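PDB 4MT4: CmeC from Campylobacter jejuni, which forms an outer-membrane channel that probably serves as the exit duct of a multidrug efflux system. Local coordinates for residues P298-E309 against S321-L332. Numbering follows the deposited sequence.
Sequences PSLSLTGLLGFE and SKTWNIGGNFTL. With C8E ((hydroxyethyloxy)tri(ethyloxy)octane), chain P; C8E ((hydroxyethyloxy)tri(ethyloxy)octane), chain C; C8E ((hydroxyethyloxy)tri(ethyloxy)octane), chain Q.
L305 lies across the amide of N325, directly opposite it in a hydrogen-bonded antiparallel pair. N325 OD1 sits 3.2 Å from L305 CD2 and just as near L305 CB, so the amide oxygen rests against the leucine's hydrocarbon. That placement follows from the first torsion of N325 (62°), which tucks CG between its own backbone N and carbonyl carbon and swings the amide over the neighbouring strand.

Further along, T323 pairs with G307, where the chain turns a corner. T323 CG2 leans on G307 O at 3.6 Å. The first torsion of T323 (-177°) carries OG1 away from its own N, toward K95 O of the second subunit, with which it hydrogen-bonds; a water also donates to T323 OG1 (3.0 Å) and to E309 OE1 (2.9 Å), tying the two strands together.

Strands 299-310 and 322-335 form a beta hairpin, the last two strands of the four that each subunit gives to the trimeric, twelve-stranded barrel of the outer membrane factor family. Alternate residues from L300 to F308 bond on the other edge to strand 109-124, while much of 324-332 continues the sheet into the second subunit. L302, L306, F308, W324 and I326 point to the outer, detergent-coated face; one C8E ether oxygen, O9, lies over the W324 ring, 3.2 Å from W324 CZ3.

On this same face L300 packs on F330. L300 CD1 stands 3.6 Å from the centroid of the F330 ring, 15° off its normal, a CH-pi contact over the face. Beyond it P298 and L332 lie side by side, P298 CG 3.6 Å from L332 CG. The opposite, lumenal face is more polar here: a second water donates to the backbone O of N329 (2.6 Å) and also hydrogen-bonds with S301 OG and T331 OG1.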
loop_
_atom_site.group_PDB
_atom_site.type_symbol
_atom_site.label_atom_id
_atom_site.label_comp_id
_atom_site.label_asym_id
_atom_site.label_seq_id
_atom_site.Cartn_x
_atom_site.Cartn_y
_atom_site.Cartn_z
ATOM N N PRO B 298 -41.932 -8.219 -1.973
ATOM C CA PRO B 298 -42.694 -7.580 -0.891
ATOM C C PRO B 298 -42.079 -7.774 0.492
ATOM O O PRO B 298 -41.751 -8.897 0.875
ATOM C CB PRO B 298 -44.058 -8.275 -0.968
ATOM C CG PRO B 298 -44.173 -8.721 -2.378
ATOM C CD PRO B 298 -42.785 -9.092 -2.800
ATOM N N SER B 299 -41.930 -6.678 1.230
ATOM C CA SER B 299 -41.441 -6.731 2.602
ATOM C C SER B 299 -42.605 -6.641 3.581
ATOM O O SER B 299 -43.547 -5.881 3.363
ATOM C CB SER B 299 -40.441 -5.602 2.862
ATOM O OG SER B 299 -41.044 -4.334 2.670
ATOM N N LEU B 300 -42.541 -7.419 4.657
ATOM C CA LEU B 300 -43.600 -7.416 5.661
ATOM C C LEU B 300 -43.076 -6.944 7.014
ATOM O O LEU B 300 -42.094 -7.476 7.532
ATOM C CB LEU B 300 -44.223 -8.809 5.791
ATOM C CG LEU B 300 -45.338 -8.975 6.828
ATOM C CD1 LEU B 300 -46.478 -8.003 6.560
ATOM C CD2 LEU B 300 -45.846 -10.410 6.848
ATOM N N SER B 301 -43.739 -5.942 7.579
ATOM C CA SER B 301 -43.323 -5.363 8.849
ATOM C C SER B 301 -44.405 -5.513 9.914
ATOM O O SER B 301 -45.569 -5.192 9.680
ATOM C CB SER B 301 -42.966 -3.887 8.666
ATOM O OG SER B 301 -42.013 -3.726 7.632
ATOM N N LEU B 302 -44.012 -6.005 11.085
ATOM C CA LEU B 302 -44.945 -6.195 12.187
ATOM C C LEU B 302 -44.686 -5.192 13.303
ATOM O O LEU B 302 -43.553 -5.022 13.747
ATOM C CB LEU B 302 -44.852 -7.623 12.729
ATOM C CG LEU B 302 -45.967 -8.596 12.334
ATOM C CD1 LEU B 302 -46.131 -8.666 10.823
ATOM C CD2 LEU B 302 -45.695 -9.977 12.912
ATOM N N THR B 303 -45.746 -4.524 13.747
ATOM C CA THR B 303 -45.654 -3.584 14.857
ATOM C C THR B 303 -46.710 -3.888 15.914
ATOM O O THR B 303 -47.807 -4.341 15.596
ATOM C CB THR B 303 -45.813 -2.125 14.387
ATOM O OG1 THR B 303 -47.026 -1.989 13.637
ATOM C CG2 THR B 303 -44.635 -1.713 13.516
ATOM N N GLY B 304 -46.368 -3.644 17.174
ATOM C CA GLY B 304 -47.282 -3.894 18.272
ATOM C C GLY B 304 -47.066 -2.928 19.419
ATOM O O GLY B 304 -45.934 -2.537 19.707
ATOM N N LEU B 305 -48.158 -2.539 20.070
ATOM C CA LEU B 305 -48.091 -1.630 21.207
ATOM C C LEU B 305 -48.921 -2.153 22.372
ATOM O O LEU B 305 -50.012 -2.687 22.176
ATOM C CB LEU B 305 -48.568 -0.231 20.810
ATOM C CG LEU B 305 -48.762 0.782 21.944
ATOM C CD1 LEU B 305 -47.426 1.171 22.560
ATOM C CD2 LEU B 305 -49.512 2.015 21.462
ATOM N N LEU B 306 -48.392 -2.004 23.580
ATOM C CA LEU B 306 -49.135 -2.317 24.793
ATOM C C LEU B 306 -48.798 -1.298 25.870
ATOM O O LEU B 306 -47.684 -1.283 26.392
ATOM C CB LEU B 306 -48.824 -3.730 25.286
ATOM C CG LEU B 306 -49.527 -4.115 26.591
ATOM C CD1 LEU B 306 -51.041 -4.092 26.422
ATOM C CD2 LEU B 306 -49.055 -5.472 27.087
ATOM N N GLY B 307 -49.758 -0.441 26.197
ATOM C CA GLY B 307 -49.525 0.580 27.198
ATOM C C GLY B 307 -50.706 1.478 27.499
ATOM O O GLY B 307 -51.825 1.007 27.695
ATOM N N PHE B 308 -50.450 2.783 27.539
ATOM C CA PHE B 308 -51.451 3.744 27.988
ATOM C C PHE B 308 -51.525 4.994 27.112
ATOM O O PHE B 308 -50.538 5.395 26.491
ATOM C CB PHE B 308 -51.167 4.155 29.436
ATOM C CG PHE B 308 -51.109 3.003 30.401
ATOM C CD1 PHE B 308 -52.258 2.541 31.022
ATOM C CD2 PHE B 308 -49.902 2.385 30.694
ATOM C CE1 PHE B 308 -52.207 1.483 31.910
ATOM C CE2 PHE B 308 -49.845 1.326 31.582
ATOM C CZ PHE B 308 -51.001 0.875 32.191
ATOM N N GLU B 309 -52.707 5.602 27.068
ATOM C CA GLU B 309 -52.889 6.901 26.426
ATOM C C GLU B 309 -54.011 7.688 27.097
ATOM O O GLU B 309 -55.087 7.158 27.358
ATOM C CB GLU B 309 -53.181 6.744 24.931
ATOM C CG GLU B 309 -53.333 8.074 24.207
ATOM C CD GLU B 309 -53.594 7.921 22.722
ATOM O OE1 GLU B 309 -53.751 6.773 22.255
ATOM O OE2 GLU B 309 -53.640 8.953 22.019
ATOM N N SER B 321 -57.312 4.098 30.442
ATOM C CA SER B 321 -56.235 4.585 29.594
ATOM C C SER B 321 -55.490 3.425 28.942
ATOM O O SER B 321 -54.639 3.635 28.078
ATOM C CB SER B 321 -55.266 5.455 30.397
ATOM O OG SER B 321 -55.891 6.644 30.845
ATOM N N LYS B 322 -55.818 2.202 29.352
ATOM C CA LYS B 322 -55.198 1.013 28.773
ATOM C C LYS B 322 -55.517 0.902 27.287
ATOM O O LYS B 322 -56.664 1.076 26.873
ATOM C CB LYS B 322 -55.654 -0.253 29.501
ATOM C CG LYS B 322 -55.066 -0.412 30.891
ATOM C CD LYS B 322 -55.239 -1.830 31.411
ATOM C CE LYS B 322 -56.705 -2.175 31.617
ATOM N NZ LYS B 322 -56.869 -3.546 32.177
ATOM N N THR B 323 -54.493 0.613 26.492
ATOM C CA THR B 323 -54.647 0.527 25.047
ATOM C C THR B 323 -53.639 -0.439 24.432
ATOM O O THR B 323 -52.580 -0.697 25.004
ATOM C CB THR B 323 -54.487 1.910 24.381
ATOM O OG1 THR B 323 -54.722 1.796 22.971
ATOM C CG2 THR B 323 -53.087 2.461 24.614
ATOM N N TRP B 324 -53.983 -0.976 23.266
ATOM C CA TRP B 324 -53.051 -1.790 22.498
ATOM C C TRP B 324 -53.385 -1.744 21.016
ATOM O O TRP B 324 -54.507 -1.412 20.632
ATOM C CB TRP B 324 -53.042 -3.244 22.994
ATOM C CG TRP B 324 -54.387 -3.924 23.028
ATOM C CD1 TRP B 324 -55.155 -4.158 24.131
ATOM C CD2 TRP B 324 -55.110 -4.471 21.915
ATOM N NE1 TRP B 324 -56.311 -4.807 23.775
ATOM C CE2 TRP B 324 -56.309 -5.012 22.420
ATOM C CE3 TRP B 324 -54.861 -4.553 20.541
ATOM C CZ2 TRP B 324 -57.256 -5.622 21.601
ATOM C CZ3 TRP B 324 -55.803 -5.157 19.730
ATOM C CH2 TRP B 324 -56.985 -5.685 20.262
ATOM N N ASN B 325 -52.399 -2.071 20.186
ATOM C CA ASN B 325 -52.622 -2.238 18.756
ATOM C C ASN B 325 -51.614 -3.204 18.143
ATOM O O ASN B 325 -50.525 -3.408 18.679
ATOM C CB ASN B 325 -52.569 -0.889 18.030
ATOM C CG ASN B 325 -51.216 -0.214 18.139
ATOM O OD1 ASN B 325 -51.022 0.672 18.969
ATOM N ND2 ASN B 325 -50.276 -0.619 17.291
ATOM N N ILE B 326 -51.994 -3.802 17.022
ATOM C CA ILE B 326 -51.113 -4.690 16.281
ATOM C C ILE B 326 -51.276 -4.378 14.798
ATOM O O ILE B 326 -52.392 -4.176 14.320
ATOM C CB ILE B 326 -51.418 -6.181 16.577
ATOM C CG1 ILE B 326 -50.502 -7.096 15.761
ATOM C CG2 ILE B 326 -52.888 -6.499 16.316
ATOM C CD1 ILE B 326 -50.708 -8.571 16.043
ATOM N N GLY B 327 -50.162 -4.309 14.079
ATOM C CA GLY B 327 -50.197 -3.925 12.681
ATOM C C GLY B 327 -49.216 -4.653 11.787
ATOM O O GLY B 327 -48.116 -5.014 12.205
ATOM N N GLY B 328 -49.627 -4.869 10.544
ATOM C CA GLY B 328 -48.762 -5.448 9.533
ATOM C C GLY B 328 -48.754 -4.550 8.314
ATOM O O GLY B 328 -49.773 -3.945 7.984
ATOM N N ASN B 329 -47.609 -4.455 7.646
ATOM C CA ASN B 329 -47.489 -3.589 6.479
ATOM C C ASN B 329 -46.704 -4.229 5.337
ATOM O O ASN B 329 -45.539 -4.588 5.497
ATOM C CB ASN B 329 -46.834 -2.262 6.871
ATOM C CG ASN B 329 -46.773 -1.282 5.719
ATOM O OD1 ASN B 329 -47.671 -1.237 4.877
ATOM N ND2 ASN B 329 -45.708 -0.492 5.672
ATOM N N PHE B 330 -47.352 -4.365 4.185
ATOM C CA PHE B 330 -46.688 -4.855 2.985
ATOM C C PHE B 330 -46.257 -3.690 2.099
ATOM O O PHE B 330 -47.020 -2.750 1.888
ATOM C CB PHE B 330 -47.602 -5.803 2.202
ATOM C CG PHE B 330 -47.560 -7.227 2.681
ATOM C CD1 PHE B 330 -46.492 -8.047 2.358
ATOM C CD2 PHE B 330 -48.594 -7.751 3.438
ATOM C CE1 PHE B 330 -46.449 -9.359 2.790
ATOM C CE2 PHE B 330 -48.560 -9.061 3.874
ATOM C CZ PHE B 330 -47.485 -9.866 3.550
ATOM N N THR B 331 -45.028 -3.748 1.596
ATOM C CA THR B 331 -44.544 -2.762 0.634
ATOM C C THR B 331 -43.889 -3.456 -0.555
ATOM O O THR B 331 -43.091 -4.378 -0.388
ATOM C CB THR B 331 -43.539 -1.779 1.266
ATOM O OG1 THR B 331 -42.479 -2.507 1.899
ATOM C CG2 THR B 331 -44.229 -0.891 2.294
ATOM N N LEU B 332 -44.232 -3.002 -1.755
ATOM C CA LEU B 332 -43.779 -3.638 -2.985
ATOM C C LEU B 332 -43.451 -2.585 -4.040
ATOM O O LEU B 332 -44.341 -1.878 -4.508
ATOM C CB LEU B 332 -44.853 -4.596 -3.509
ATOM C CG LEU B 332 -44.533 -5.774 -4.443
ATOM C CD1 LEU B 332 -45.557 -5.841 -5.569
ATOM C CD2 LEU B 332 -43.117 -5.748 -5.002
HETATM C C1 C8E P . -45.106 -5.492 22.646
HETATM C C2 C8E P . -46.553 -5.656 22.967
HETATM C C3 C8E P . -47.491 -5.924 21.839
HETATM C C4 C8E P . -48.913 -6.222 22.175
HETATM C C5 C8E P . -49.837 -6.535 21.049
HETATM C C6 C8E P . -51.275 -6.727 21.388
HETATM C C7 C8E P . -52.129 -7.488 20.434
HETATM C C8 C8E P . -53.364 -8.107 20.996
HETATM O O9 C8E P . -54.527 -8.008 20.266
HETATM C C10 C8E P . -54.806 -8.954 19.303
HETATM C C11 C8E P . -56.095 -9.692 19.431
HETATM O O12 C8E P . -57.021 -9.547 18.420
HETATM C C13 C8E P . -58.312 -9.165 18.717
HETATM C C14 C8E P . -58.999 -9.795 19.881
HETATM O O15 C8E P . -60.103 -9.139 20.378
HETATM C C16 C8E P . -61.276 -9.833 20.574
HETATM C C17 C8E P . -62.526 -9.040 20.767
HETATM O O18 C8E P . -62.820 -8.594 22.040
HETATM C C19 C8E P . -63.953 -7.835 22.252
HETATM C C20 C8E P . -64.779 -8.106 23.465
HETATM O O21 C8E P . -65.989 -7.446 23.584
HETATM C C1 C8E C . -46.089 -13.695 11.734
HETATM C C2 C8E C . -47.250 -12.990 11.119
HETATM C C3 C8E C . -48.510 -12.912 11.914
HETATM C C4 C8E C . -49.654 -12.153 11.331
HETATM C C5 C8E C . -49.617 -10.663 11.389
HETATM C C6 C8E C . -50.604 -9.930 10.544
HETATM C C7 C8E C . -50.788 -8.469 10.779
HETATM C C8 C8E C . -51.718 -8.063 11.872
HETATM O O9 C8E C . -52.896 -7.446 11.513
HETATM C C10 C8E C . -53.745 -6.992 12.501
HETATM C C11 C8E C . -55.192 -6.847 12.170
HETATM O O12 C8E C . -55.946 -7.998 12.104
HETATM C C13 C8E C . -57.293 -7.918 11.828
HETATM C C14 C8E C . -58.125 -9.121 12.114
HETATM O O15 C8E C . -59.466 -9.034 11.814
HETATM C C16 C8E C . -59.837 -8.652 10.546
HETATM C C17 C8E C . -61.293 -8.502 10.279
HETATM O O18 C8E C . -61.659 -7.615 9.293
HETATM C C19 C8E C . -62.946 -7.125 9.275
HETATM C C20 C8E C . -64.052 -8.124 9.302
HETATM O O21 C8E C . -65.342 -7.660 9.478
HETATM C C1 C8E Q . -55.466 -6.847 28.202
HETATM C C2 C8E Q . -54.008 -6.545 28.294
HETATM C C3 C8E Q . -53.436 -6.285 29.646
HETATM C C4 C8E Q . -52.951 -4.906 29.937
HETATM C C5 C8E Q . -51.743 -4.767 30.799
HETATM C C6 C8E Q . -51.144 -3.408 30.929
HETATM C C7 C8E Q . -49.668 -3.311 31.113
HETATM C C8 C8E Q . -49.027 -2.015 30.749
HETATM O O9 C8E Q . -47.694 -2.016 30.397
HETATM C C10 C8E Q . -47.123 -0.842 29.952
HETATM C C11 C8E Q . -45.779 -0.474 30.481
HETATM O O12 C8E Q . -45.190 0.664 29.974
HETATM C C13 C8E Q . -43.822 0.719 29.818
HETATM C C14 C8E Q . -43.148 2.008 30.146
HETATM O O15 C8E Q . -42.189 2.474 29.273
HETATM C C16 C8E Q . -40.984 2.912 29.774
HETATM C C17 C8E Q . -40.252 3.964 29.015
HETATM O O18 C8E Q . -39.185 4.585 29.631
HETATM C C19 C8E Q . -38.343 3.868 30.456
HETATM C C20 C8E Q . -38.380 4.143 31.923
HETATM O O21 C8E Q . -37.837 3.204 32.778
HETATM O O HOH W 1 -43.288 -3.424 4.839
HETATM O O HOH W 2 -55.650 4.623 22.800
#